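Local structure of aminoglycoside phosphotransferase (Mycobacterium smegmatis, 6EF6) at residues F147-L150 with G151-A155; E300-L303 with P304-F308; T165-A168 with G169-R172; W175-E178 with H179-D183; L203-R206 with A207-L211. The protein phosphorylates (S)-1-amino-2-propanol as a kinase associated with the aminoacetone utilization microcompartment, on a fold of the aminoglycoside phosphotransferase family. All blocks are in the same frame, centred on the assembly; numbering follows the deposited sequence.

Interaction 1 (F147-L150 with G151-A155). With ACT (acetate ion), chain F.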
loop_
_atom_site.group_PDB
_atom_site.type_symbol
_atom_site.label_atom_id
_atom_site.label_comp_id
_atom_site.label_asym_id
_atom_site.label_seq_id
_atom_site.Cartn_x
_atom_site.Cartn_y
_atom_site.Cartn_z
ATOM N N PHE A 147 13.000 -8.142 4.794
ATOM C CA PHE A 147 12.415 -7.083 5.606
ATOM C C PHE A 147 13.372 -5.919 5.830
ATOM O O PHE A 147 12.922 -4.770 5.948
ATOM C CB PHE A 147 11.851 -7.585 6.936
ATOM C CG PHE A 147 10.510 -8.262 6.780
ATOM C CD1 PHE A 147 9.369 -7.468 6.650
ATOM C CD2 PHE A 147 10.386 -9.628 6.724
ATOM C CE1 PHE A 147 8.151 -8.041 6.459
ATOM C CE2 PHE A 147 9.133 -10.216 6.560
ATOM C CZ PHE A 147 8.021 -9.416 6.436
ATOM N N GLN A 148 14.659 -6.180 6.027
ATOM C CA GLN A 148 15.605 -5.098 6.259
ATOM C C GLN A 148 15.657 -4.143 5.082
ATOM O O GLN A 148 15.698 -2.918 5.287
ATOM C CB GLN A 148 16.981 -5.681 6.568
ATOM C CG GLN A 148 17.981 -4.592 6.911
ATOM C CD GLN A 148 19.304 -5.120 7.415
ATOM O OE1 GLN A 148 19.421 -6.252 7.931
ATOM N NE2 GLN A 148 20.298 -4.294 7.383
ATOM N N THR A 149 15.730 -4.660 3.862
ATOM C CA THR A 149 15.759 -3.820 2.676
ATOM C C THR A 149 14.474 -3.013 2.569
ATOM O O THR A 149 14.516 -1.813 2.266
ATOM C CB THR A 149 15.927 -4.717 1.452
ATOM O OG1 THR A 149 17.168 -5.420 1.601
ATOM C CG2 THR A 149 15.989 -3.939 0.163
ATOM N N LEU A 150 13.339 -3.622 2.895
ATOM C CA LEU A 150 12.077 -2.890 2.893
ATOM C C LEU A 150 12.103 -1.748 3.899
ATOM O O LEU A 150 11.670 -0.621 3.583
ATOM C CB LEU A 150 10.941 -3.882 3.151
ATOM C CG LEU A 150 9.540 -3.274 3.283
ATOM C CD1 LEU A 150 9.127 -2.523 2.030
ATOM C CD2 LEU A 150 8.559 -4.444 3.542
ATOM N N GLY A 151 12.610 -1.992 5.101
ATOM C CA GLY A 151 12.732 -0.936 6.087
ATOM C C GLY A 151 13.612 0.207 5.624
ATOM O O GLY A 151 13.301 1.378 5.868
ATOM N N ARG A 152 14.758 -0.106 5.012
ATOM C CA ARG A 152 15.663 0.936 4.559
ATOM C C ARG A 152 15.000 1.801 3.488
ATOM O O ARG A 152 15.131 3.039 3.507
ATOM C CB ARG A 152 16.914 0.261 4.019
ATOM C CG ARG A 152 17.977 1.257 3.601
ATOM C CD ARG A 152 19.128 0.599 2.854
ATOM N NE ARG A 152 18.761 0.220 1.487
ATOM C CZ ARG A 152 18.865 -1.005 0.971
ATOM N NH1 ARG A 152 19.291 -2.025 1.710
ATOM N NH2 ARG A 152 18.528 -1.208 -0.299
ATOM N N ILE A 153 14.314 1.181 2.539
ATOM C CA ILE A 153 13.635 1.940 1.474
ATOM C C ILE A 153 12.488 2.778 2.044
ATOM O O ILE A 153 12.303 3.961 1.656
ATOM C CB ILE A 153 13.195 0.987 0.355
ATOM C CG1 ILE A 153 14.440 0.447 -0.346
ATOM C CG2 ILE A 153 12.196 1.701 -0.639
ATOM C CD1 ILE A 153 14.181 -0.705 -1.316
ATOM N N THR A 154 11.779 2.238 3.032
ATOM C CA THR A 154 10.724 3.015 3.684
ATOM C C THR A 154 11.297 4.269 4.332
ATOM O O THR A 154 10.733 5.374 4.207
ATOM C CB THR A 154 10.000 2.148 4.717
ATOM O OG1 THR A 154 9.422 1.002 4.102
ATOM C CG2 THR A 154 8.872 2.974 5.373
ATOM N N ALA A 155 12.428 4.154 5.049
ATOM C CA ALA A 155 13.068 5.316 5.646
ATOM C C ALA A 155 13.400 6.353 4.591
ATOM O O ALA A 155 13.270 7.553 4.826
ATOM C CB ALA A 155 14.323 4.882 6.397
HETATM C C ACT F . 19.004 -5.892 -1.110
HETATM O O ACT F . 19.163 -5.820 -2.364
HETATM O OXT ACT F . 18.147 -6.551 -0.462
HETATM C CH3 ACT F . 19.986 -5.064 -0.237
#
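The carbonyl oxygen of L150 is gripped twice by T154. The backbone N of T154 bonds to it at 2.9 Å, and the hydroxyl OG1 of T154 donates to the same L150 O at 2.8 Å. The two donors arrive from opposite faces of the carbonyl plane, OG1 standing 39° out of it rather than on a lone pair. The hydroxyl can fold back in this way because T154 OG1 sits beside its own backbone N (chi1 -59°), which directs it down the helix toward the preceding turn.

Neighbouring i to i+4 bonds are regular: I153 N reaches T149 O at 3.0 Å with an N-H...O angle of 166°. T149 CG2 touches the tip of I153, CD1, at 4.0 Å. The side chains of T149 and R152 run side by side in the same direction, but R152 has two conformers, so the approach of T149 CG2 to R152 NH2, 3.8 Å in one of them, is tentative. The hydroxyl T149 OG1 donates to an acetate ion, probably from the crystallisation liquor, and R246 binds the same acetate.

All of this lies in the first turns of helix 147-163. L150 and T154 face W285 of helix 278-290 and also reach helix 263-268, whereas T149 and I153 pack on I248 of strand 248-250.

Interaction 2 (E300-L303 with P304-F308)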
loop_
_atom_site.group_PDB
_atom_site.type_symbol
_atom_site.label_atom_id
_atom_site.label_comp_id
_atom_site.label_asym_id
_atom_site.label_seq_id
_atom_site.Cartn_x
_atom_site.Cartn_y
_atom_site.Cartn_z
ATOM N N GLU A 300 9.256 3.180 17.963
ATOM C CA GLU A 300 9.395 1.734 18.008
ATOM C C GLU A 300 8.330 1.107 18.884
ATOM O O GLU A 300 7.745 0.065 18.535
ATOM C CB GLU A 300 10.808 1.385 18.504
ATOM C CG GLU A 300 11.113 -0.096 18.392
ATOM C CD GLU A 300 12.452 -0.473 19.013
ATOM O OE1 GLU A 300 13.247 0.426 19.350
ATOM O OE2 GLU A 300 12.649 -1.674 19.222
ATOM N N ALA A 301 7.969 1.756 19.968
ATOM C CA ALA A 301 6.937 1.294 20.880
ATOM C C ALA A 301 5.547 1.375 20.283
ATOM O O ALA A 301 4.653 0.682 20.811
ATOM C CB ALA A 301 6.998 2.106 22.185
ATOM N N MET A 302 5.360 2.057 19.161
ATOM C CA MET A 302 4.088 2.108 18.469
ATOM C C MET A 302 4.000 1.119 17.319
ATOM O O MET A 302 2.964 0.991 16.683
ATOM C CB MET A 302 3.794 3.529 17.964
ATOM C CG MET A 302 3.359 4.458 19.050
ATOM S SD MET A 302 1.765 4.068 19.807
ATOM C CE MET A 302 0.685 4.558 18.503
ATOM N N LEU A 303 5.078 0.415 16.997
ATOM C CA LEU A 303 5.017 -0.529 15.874
ATOM C C LEU A 303 3.934 -1.591 16.049
ATOM O O LEU A 303 3.174 -1.813 15.093
ATOM C CB LEU A 303 6.404 -1.124 15.543
ATOM C CG LEU A 303 7.414 -0.084 15.118
ATOM C CD1 LEU A 303 8.772 -0.733 14.879
ATOM C CD2 LEU A 303 7.011 0.677 13.901
ATOM N N PRO A 304 3.757 -2.174 17.220
ATOM C CA PRO A 304 2.657 -3.148 17.369
ATOM C C PRO A 304 1.298 -2.507 17.137
ATOM O O PRO A 304 0.402 -3.129 16.511
ATOM C CB PRO A 304 2.857 -3.690 18.780
ATOM C CG PRO A 304 4.325 -3.469 19.075
ATOM C CD PRO A 304 4.652 -2.162 18.376
ATOM N N SER A 305 1.100 -1.261 17.603
ATOM C CA SER A 305 -0.137 -0.552 17.332
ATOM C C SER A 305 -0.387 -0.425 15.837
ATOM O O SER A 305 -1.527 -0.599 15.375
ATOM C CB SER A 305 -0.094 0.837 17.949
ATOM O OG SER A 305 -0.235 0.835 19.363
ATOM N N PHE A 306 0.633 -0.100 15.052
ATOM C CA PHE A 306 0.452 0.041 13.626
ATOM C C PHE A 306 0.196 -1.269 12.917
ATOM O O PHE A 306 -0.507 -1.298 11.909
ATOM C CB PHE A 306 1.619 0.831 12.988
ATOM C CG PHE A 306 1.570 2.305 13.365
ATOM C CD1 PHE A 306 0.413 3.041 13.106
ATOM C CD2 PHE A 306 2.574 2.918 14.082
ATOM C CE1 PHE A 306 0.284 4.368 13.472
ATOM C CE2 PHE A 306 2.457 4.309 14.474
ATOM C CZ PHE A 306 1.285 4.992 14.197
ATOM N N VAL A 307 0.815 -2.347 13.386
ATOM C CA VAL A 307 0.471 -3.679 12.881
ATOM C C VAL A 307 -1.009 -3.954 13.127
ATOM O O VAL A 307 -1.707 -4.467 12.243
ATOM C CB VAL A 307 1.398 -4.770 13.476
ATOM C CG1 VAL A 307 0.939 -6.140 13.057
ATOM C CG2 VAL A 307 2.834 -4.535 13.090
ATOM N N PHE A 308 -1.478 -3.684 14.333
ATOM C CA PHE A 308 -2.877 -3.942 14.680
ATOM C C PHE A 308 -3.849 -3.059 13.890
ATOM O O PHE A 308 -4.884 -3.531 13.432
ATOM C CB PHE A 308 -3.083 -3.858 16.181
ATOM C CG PHE A 308 -4.431 -4.381 16.585
ATOM C CD1 PHE A 308 -4.739 -5.730 16.433
ATOM C CD2 PHE A 308 -5.441 -3.560 17.064
ATOM C CE1 PHE A 308 -5.996 -6.197 16.746
ATOM C CE2 PHE A 308 -6.694 -4.075 17.401
ATOM C CZ PHE A 308 -6.950 -5.381 17.236
HETATM O O HOH W 1 2.193 -0.204 20.228
#
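M302 and F306 meet where CB of M302 lies 3.8 Å from ring atom CE2 of F306, an apolar contact one helical turn apart. The ring keeps to the M302 side because F306 CG is beside its own backbone N (chi1 -71°). The end of the methionine serves a different neighbour: its chain bends at chi2 and again at chi3 (-66° and -73°), and this double bend curls the thioether over S305, with M302 CE 3.8 Å from S305 CB.

The bond from F306 N to M302 O, 3.0 Å long, ties the same two residues through the backbone, and V307 N to L303 O, also 3.0 Å, continues the helix; each donor is almost in line with the carbonyl. P304 has no N-H to give, yet its ring fits the first turn of a helix, where no such donor is required.

Further out, a water joins the two segments: it donates to A301 O at 2.7 Å and accepts from S305 OG at 2.8 Å. S305 OG is also hydrogen-bonded to Y345, and the carboxylate of E300 forms a salt bridge with R290. The W260 ring meets that of F306 with the two planes inclined, while L303 packs on helix 278-290. The four residues E300-L303 make a type I beta turn, with L303 N bonded to E300 O, and this turn links helix 297-300 to helix 303-320: a short type I turn between two successive helices, with proline in the first turn of the second.

Interaction 3 (T165-A168 with G169-R172)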
loop_
_atom_site.group_PDB
_atom_site.type_symbol
_atom_site.label_atom_id
_atom_site.label_comp_id
_atom_site.label_asym_id
_atom_site.label_seq_id
_atom_site.Cartn_x
_atom_site.Cartn_y
_atom_site.Cartn_z
ATOM N N THR A 165 8.728 20.012 -0.448
ATOM C CA THR A 165 7.713 21.040 -0.501
ATOM C C THR A 165 6.725 20.676 -1.604
ATOM O O THR A 165 7.091 20.623 -2.783
ATOM C CB THR A 165 8.373 22.396 -0.737
ATOM O OG1 THR A 165 9.222 22.671 0.387
ATOM C CG2 THR A 165 7.328 23.499 -0.898
ATOM N N ARG A 166 5.494 20.394 -1.214
ATOM C CA ARG A 166 4.505 19.862 -2.138
ATOM C C ARG A 166 3.958 20.941 -3.080
ATOM O O ARG A 166 3.964 22.144 -2.759
ATOM C CB ARG A 166 3.369 19.215 -1.377
ATOM C CG ARG A 166 3.889 18.044 -0.512
ATOM C CD ARG A 166 2.795 17.226 0.045
ATOM N NE ARG A 166 2.023 17.946 1.064
ATOM C CZ ARG A 166 2.313 17.945 2.354
ATOM N NH1 ARG A 166 3.366 17.281 2.800
ATOM N NH2 ARG A 166 1.545 18.629 3.189
ATOM N N PRO A 167 3.528 20.549 -4.278
ATOM C CA PRO A 167 2.985 21.530 -5.217
ATOM C C PRO A 167 1.752 22.212 -4.670
ATOM O O PRO A 167 0.958 21.637 -3.919
ATOM C CB PRO A 167 2.593 20.688 -6.443
ATOM C CG PRO A 167 3.151 19.383 -6.257
ATOM C CD PRO A 167 3.519 19.180 -4.822
ATOM N N ALA A 168 1.572 23.464 -5.112
ATOM C CA ALA A 168 0.283 24.079 -4.941
ATOM C C ALA A 168 -0.759 23.162 -5.559
ATOM O O ALA A 168 -0.553 22.593 -6.640
ATOM C CB ALA A 168 0.234 25.457 -5.601
ATOM N N GLY A 169 -1.853 23.037 -4.868
ATOM C CA GLY A 169 -2.953 22.201 -5.296
ATOM C C GLY A 169 -2.787 20.715 -5.054
ATOM O O GLY A 169 -3.680 19.962 -5.421
ATOM N N PHE A 170 -1.699 20.275 -4.431
ATOM C CA PHE A 170 -1.550 18.862 -4.089
ATOM C C PHE A 170 -2.749 18.402 -3.276
ATOM O O PHE A 170 -3.198 19.087 -2.359
ATOM C CB PHE A 170 -0.306 18.684 -3.231
ATOM C CG PHE A 170 0.054 17.249 -2.962
ATOM C CD1 PHE A 170 0.890 16.598 -3.833
ATOM C CD2 PHE A 170 -0.363 16.599 -1.817
ATOM C CE1 PHE A 170 1.234 15.283 -3.625
ATOM C CE2 PHE A 170 0.011 15.280 -1.590
ATOM C CZ PHE A 170 0.828 14.655 -2.492
ATOM N N GLY A 171 -3.258 17.213 -3.593
ATOM C CA GLY A 171 -4.397 16.667 -2.902
ATOM C C GLY A 171 -4.345 15.159 -2.839
ATOM O O GLY A 171 -4.338 14.509 -3.892
ATOM N N ARG A 172 -4.286 14.615 -1.630
ATOM C CA ARG A 172 -4.437 13.177 -1.451
ATOM C C ARG A 172 -5.273 12.933 -0.201
ATOM O O ARG A 172 -5.316 13.770 0.697
ATOM C CB ARG A 172 -3.113 12.425 -1.272
ATOM C CG ARG A 172 -2.202 12.471 -2.476
ATOM C CD ARG A 172 -2.728 11.643 -3.647
ATOM N NE ARG A 172 -2.880 10.236 -3.294
ATOM C CZ ARG A 172 -3.231 9.265 -4.121
ATOM N NH1 ARG A 172 -3.518 9.505 -5.386
ATOM N NH2 ARG A 172 -3.274 8.047 -3.691
#
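A type II beta turn from P167 to F170 brings F170 back against R166 and P167. Its closing bond runs from F170 N to P167 O at 3.0 Å, with an N-H...O angle of 158°; the donor stands well above the carbonyl plane. G169 occupies the third position with a positive phi, as the third residue of a type II turn usually does.

The side chains meet on one side of the turn. R166 places its methylene CD over a face of the F170 ring, 3.9 Å from the centroid and 17° off the normal, a CH-pi contact displaced toward the rim. CD does the touching; the guanidinium, its plane far from parallel to the ring, comes no nearer than NE to F170 CD2 at 4.0 Å. P167 adds a second apolar contact, CD to CD1 of F170 at 3.8 Å. With CG anti to the backbone N (chi1 -173°), F170 carries its ring back toward R166 and the first residue of the turn.

F258 touches both R166 and F170, and S83 of helix 78-94 touches F170. Just beyond the turn, R172 is tied by its guanidinium to the backbone oxygens of E80, D254 and C256. The whole is a type II turn with glycine in third position, opened by P167, at the surface between helices 147-163 and 177-180.

Interaction 4 (W175-E178 with H179-D183)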
loop_
_atom_site.group_PDB
_atom_site.type_symbol
_atom_site.label_atom_id
_atom_site.label_comp_id
_atom_site.label_asym_id
_atom_site.label_seq_id
_atom_site.Cartn_x
_atom_site.Cartn_y
_atom_site.Cartn_z
ATOM N N TRP A 175 -5.209 8.608 5.858
ATOM C CA TRP A 175 -5.343 7.376 6.605
ATOM C C TRP A 175 -5.294 7.770 8.070
ATOM O O TRP A 175 -4.476 7.270 8.830
ATOM C CB TRP A 175 -4.250 6.371 6.234
ATOM C CG TRP A 175 -4.339 5.951 4.815
ATOM C CD1 TRP A 175 -3.559 6.377 3.740
ATOM C CD2 TRP A 175 -5.265 4.997 4.254
ATOM N NE1 TRP A 175 -3.971 5.774 2.589
ATOM C CE2 TRP A 175 -5.016 4.940 2.857
ATOM C CE3 TRP A 175 -6.307 4.204 4.786
ATOM C CZ2 TRP A 175 -5.730 4.124 2.015
ATOM C CZ3 TRP A 175 -7.046 3.409 3.916
ATOM C CH2 TRP A 175 -6.736 3.353 2.558
ATOM N N ASP A 176 -6.196 8.663 8.461
ATOM C CA ASP A 176 -6.351 9.069 9.853
ATOM C C ASP A 176 -7.376 8.193 10.547
ATOM O O ASP A 176 -7.894 7.257 9.949
ATOM C CB ASP A 176 -6.690 10.558 9.942
ATOM C CG ASP A 176 -7.935 10.964 9.164
ATOM O OD1 ASP A 176 -8.597 10.091 8.615
ATOM O OD2 ASP A 176 -8.231 12.173 9.157
ATOM N N TRP A 177 -7.664 8.469 11.829
ATOM C CA TRP A 177 -8.611 7.595 12.532
ATOM C C TRP A 177 -9.952 7.567 11.812
ATOM O O TRP A 177 -10.493 6.480 11.541
ATOM C CB TRP A 177 -8.821 8.048 13.975
ATOM C CG TRP A 177 -9.726 7.107 14.702
ATOM C CD1 TRP A 177 -11.056 7.288 14.951
ATOM C CD2 TRP A 177 -9.336 5.873 15.280
ATOM N NE1 TRP A 177 -11.525 6.161 15.630
ATOM C CE2 TRP A 177 -10.482 5.308 15.861
ATOM C CE3 TRP A 177 -8.135 5.192 15.360
ATOM C CZ2 TRP A 177 -10.438 4.037 16.490
ATOM C CZ3 TRP A 177 -8.095 3.970 16.002
ATOM C CH2 TRP A 177 -9.251 3.422 16.571
ATOM N N GLU A 178 -10.485 8.734 11.501
ATOM C CA GLU A 178 -11.785 8.864 10.842
ATOM C C GLU A 178 -11.906 7.959 9.616
ATOM O O GLU A 178 -12.937 7.301 9.414
ATOM C CB GLU A 178 -12.011 10.323 10.451
ATOM C CG GLU A 178 -13.304 10.469 9.608
ATOM C CD GLU A 178 -13.686 11.882 9.295
ATOM O OE1 GLU A 178 -12.990 12.806 9.760
ATOM O OE2 GLU A 178 -14.679 12.040 8.545
ATOM N N HIS A 179 -10.876 7.906 8.788
ATOM C CA HIS A 179 -10.982 7.229 7.504
ATOM C C HIS A 179 -10.490 5.800 7.560
ATOM O O HIS A 179 -10.583 5.092 6.555
ATOM C CB HIS A 179 -10.265 8.014 6.388
ATOM C CG HIS A 179 -10.891 9.335 6.113
ATOM N ND1 HIS A 179 -10.529 10.485 6.775
ATOM C CD2 HIS A 179 -11.959 9.671 5.343
ATOM C CE1 HIS A 179 -11.285 11.493 6.360
ATOM N NE2 HIS A 179 -12.179 11.016 5.515
ATOM N N CYS A 180 -9.967 5.352 8.703
ATOM C CA CYS A 180 -9.610 3.958 8.887
ATOM C C CYS A 180 -10.680 3.199 9.663
ATOM O O CYS A 180 -11.245 2.223 9.165
ATOM C CB CYS A 180 -8.274 3.854 9.646
ATOM S SG CYS A 180 -6.795 4.434 8.737
ATOM N N LEU A 181 -10.951 3.635 10.886
ATOM C CA LEU A 181 -11.803 2.938 11.848
ATOM C C LEU A 181 -12.923 3.795 12.390
ATOM O O LEU A 181 -13.816 3.255 13.058
ATOM C CB LEU A 181 -10.945 2.436 13.016
ATOM C CG LEU A 181 -9.776 1.558 12.602
ATOM C CD1 LEU A 181 -8.931 1.244 13.824
ATOM C CD2 LEU A 181 -10.262 0.277 11.980
ATOM N N GLY A 182 -12.963 5.088 12.114
ATOM C CA GLY A 182 -13.960 5.972 12.673
ATOM C C GLY A 182 -15.213 6.133 11.832
ATOM O O GLY A 182 -15.748 5.154 11.310
ATOM N N ASP A 183 -15.624 7.366 11.643
ATOM C CA ASP A 183 -16.928 7.645 11.057
ATOM C C ASP A 183 -16.997 7.540 9.541
ATOM O O ASP A 183 -18.102 7.460 8.997
ATOM C CB ASP A 183 -17.362 9.067 11.430
ATOM C CG ASP A 183 -17.886 9.159 12.837
ATOM O OD1 ASP A 183 -18.365 8.127 13.359
ATOM O OD2 ASP A 183 -17.822 10.267 13.418
#
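The backbone winds through a single short helix, 177-180, and the carbonyl oxygen of W177 collects three amides as the helix ends: C180 N at 3.1 Å, L181 N at 3.0 Å and G182 N at 2.9 Å. L181 N comes nearly straight onto this carbonyl, whereas C180 N stands well above its plane.

At the other end D176 OD1 is doubly held by H179. The imidazole ND1 donates to D176 OD1 at 2.7 Å on the syn lone pair, with ring and carboxylate only 8° from coplanar, and the backbone N of H179 donates to D176 OD1 from the anti side. D176 is thus the N-cap residue. Its CG lies between its backbone N and carbonyl carbon (chi1 57°), which turns the carboxylate back to the backbone N of H179.

E178 lies alongside H179, laying CG over a face of the imidazole 4.1 Å from the centroid, and its carboxylate is stacked at 14° to the ring. The far end of E178 is bonded to T184. The D176-H179 hydrogen bond, with its N-cap, opens the helix that follows the 165-172 connection. The W175 side chain lies about 7 Å from the bound (2R)-1-methoxypropan-2-amine, whose pocket W187 helps to line; W187 meets the W175 ring edge-to-face. C180 SG comes to the edge of W175, in its plane.

L181 approaches W177 over a face, CB 4.0 Å from the six-membered-ring centroid, while L181 CD1 reaches CH2 of W177 at 3.5 Å. On the same indole, H212 stacks.

Interaction 5 (L203-R206 with A207-L211)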
loop_
_atom_site.group_PDB
_atom_site.type_symbol
_atom_site.label_atom_id
_atom_site.label_comp_id
_atom_site.label_asym_id
_atom_site.label_seq_id
_atom_site.Cartn_x
_atom_site.Cartn_y
_atom_site.Cartn_z
ATOM N N LEU A 203 -13.379 -8.655 21.789
ATOM C CA LEU A 203 -11.909 -8.598 21.836
ATOM C C LEU A 203 -11.361 -7.508 20.944
ATOM O O LEU A 203 -10.510 -6.715 21.348
ATOM C CB LEU A 203 -11.317 -9.939 21.401
ATOM C CG LEU A 203 -11.211 -10.994 22.492
ATOM C CD1 LEU A 203 -10.860 -12.310 21.880
ATOM C CD2 LEU A 203 -10.096 -10.599 23.425
ATOM N N LEU A 204 -11.860 -7.432 19.728
ATOM C CA LEU A 204 -11.325 -6.528 18.737
ATOM C C LEU A 204 -11.684 -5.097 19.078
ATOM O O LEU A 204 -10.896 -4.177 18.855
ATOM C CB LEU A 204 -11.751 -6.866 17.306
ATOM C CG LEU A 204 -11.238 -8.244 16.817
ATOM C CD1 LEU A 204 -11.936 -8.632 15.547
ATOM C CD2 LEU A 204 -9.760 -8.249 16.622
ATOM N N THR A 205 -12.896 -4.830 19.624
ATOM C CA THR A 205 -13.273 -3.476 20.027
ATOM C C THR A 205 -12.448 -3.012 21.204
ATOM O O THR A 205 -12.007 -1.868 21.235
ATOM C CB THR A 205 -14.765 -3.353 20.362
ATOM O OG1 THR A 205 -15.538 -3.667 19.214
ATOM C CG2 THR A 205 -15.136 -1.899 20.806
ATOM N N ARG A 206 -12.160 -3.889 22.174
ATOM C CA ARG A 206 -11.357 -3.448 23.310
ATOM C C ARG A 206 -9.964 -3.069 22.860
ATOM O O ARG A 206 -9.423 -2.057 23.294
ATOM C CB ARG A 206 -11.326 -4.583 24.333
ATOM C CG ARG A 206 -10.835 -4.155 25.723
ATOM C CD ARG A 206 -11.847 -3.192 26.344
ATOM N NE ARG A 206 -11.623 -2.935 27.772
ATOM C CZ ARG A 206 -11.794 -1.747 28.353
ATOM N NH1 ARG A 206 -12.227 -0.710 27.647
ATOM N NH2 ARG A 206 -11.585 -1.589 29.660
ATOM N N ALA A 207 -9.365 -3.882 21.986
ATOM C CA ALA A 207 -8.035 -3.591 21.469
ATOM C C ALA A 207 -8.069 -2.373 20.572
ATOM O O ALA A 207 -7.167 -1.515 20.669
ATOM C CB ALA A 207 -7.475 -4.809 20.721
ATOM N N GLN A 208 -9.111 -2.218 19.734
ATOM C CA GLN A 208 -9.270 -1.007 18.921
ATOM C C GLN A 208 -9.307 0.235 19.783
ATOM O O GLN A 208 -8.745 1.286 19.423
ATOM C CB GLN A 208 -10.587 -1.087 18.134
ATOM C CG GLN A 208 -10.886 0.138 17.324
ATOM C CD GLN A 208 -12.316 0.218 16.951
ATOM O OE1 GLN A 208 -12.693 0.017 15.800
ATOM N NE2 GLN A 208 -13.170 0.526 17.908
ATOM N N ASP A 209 -10.070 0.206 20.867
ATOM C CA ASP A 209 -10.215 1.389 21.705
ATOM C C ASP A 209 -8.903 1.745 22.413
ATOM O O ASP A 209 -8.585 2.926 22.573
ATOM C CB ASP A 209 -11.398 1.184 22.677
ATOM C CG ASP A 209 -12.751 1.184 21.986
ATOM O OD1 ASP A 209 -12.922 1.615 20.815
ATOM O OD2 ASP A 209 -13.692 0.793 22.700
ATOM N N LEU A 210 -8.127 0.744 22.817
ATOM C CA LEU A 210 -6.786 0.979 23.358
ATOM C C LEU A 210 -5.887 1.580 22.288
ATOM O O LEU A 210 -5.204 2.585 22.545
ATOM C CB LEU A 210 -6.218 -0.357 23.894
ATOM C CG LEU A 210 -4.779 -0.216 24.393
ATOM C CD1 LEU A 210 -4.631 0.838 25.476
ATOM C CD2 LEU A 210 -4.307 -1.585 24.874
ATOM N N LEU A 211 -5.926 1.055 21.073
ATOM C CA LEU A 211 -5.191 1.634 19.962
ATOM C C LEU A 211 -5.557 3.084 19.750
ATOM O O LEU A 211 -4.687 3.941 19.559
ATOM C CB LEU A 211 -5.474 0.828 18.710
ATOM C CG LEU A 211 -5.070 1.455 17.376
ATOM C CD1 LEU A 211 -3.563 1.536 17.292
ATOM C CD2 LEU A 211 -5.596 0.648 16.228
HETATM O O HOH W 2 -13.446 -0.802 24.729
#
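D209 and R206 are joined through one water, which donates to D209 OD2 at 2.6 Å and accepts from R206 NH1 at 3.2 Å. The water sits at the guanidinium edge, in its plane. The charged atoms themselves do not meet, R206 NH1 and D209 OD2 being 5.4 Å apart, so the link is a bridged one. A bend at chi2 of R206 (67°) swings the guanidinium round to this water.

The other carboxylate oxygen, D209 OD1, accepts from Q208 NE2 at 3.1 Å. That donor lies 40° above the carboxylate plane, although the bond stays close to the plane of the amide itself. The opposite end of the same amide, Q208 OE1, accepts from W190, so both ends are engaged and the flip of the amide is fixed.

These side chains project from the middle of helix 198-218, whose backbone follows ordinary i to i+4 bonding: Q208 N reaches L204 O at 2.8 Å and D209 N reaches T205 O at 2.9 Å. Acidic D209 and basic R206 are three residues apart and lie on the outer, partly solvent-facing side of this amphipathic helix.

T205 and D209 run side by side, the methyl CG2 of T205 at 3.6 Å from D209 OD2. T205 OG1 stands beside the backbone N (chi1 -61°) and bonds to the carbonyl of T201, while CG2, anti to that N, faces D209. On the inner side, L204 and A207 pack against helices 303-320 and 325-347, A207 meeting F308 and A342.

Interactions 1 and 2 are buried, 4 and 5 partly so, and 3 lies at the surface. Interactions 2 and 5 touch, with F308 CE2 3.5 Å from A207 CB, joining helices 303-320 and 198-218; interaction 4 reaches the latter helix too, W177 CH2 lying 3.6 Å from Q208 O. Interaction 5 thus joins 2 and 4, which do not touch each other, while interaction 1 sits on helix 147-163, its centre about 16 Å from that of interaction 2. Interaction 3 adjoins 4 in sequence alone. Chemistry follows place: hydroxyl-to-carbonyl capture within a helix in 1, apolar packing at a turn in 2, CH-pi contact in 3, carboxylate capping in 4 and a water-bridged charge pair in 5.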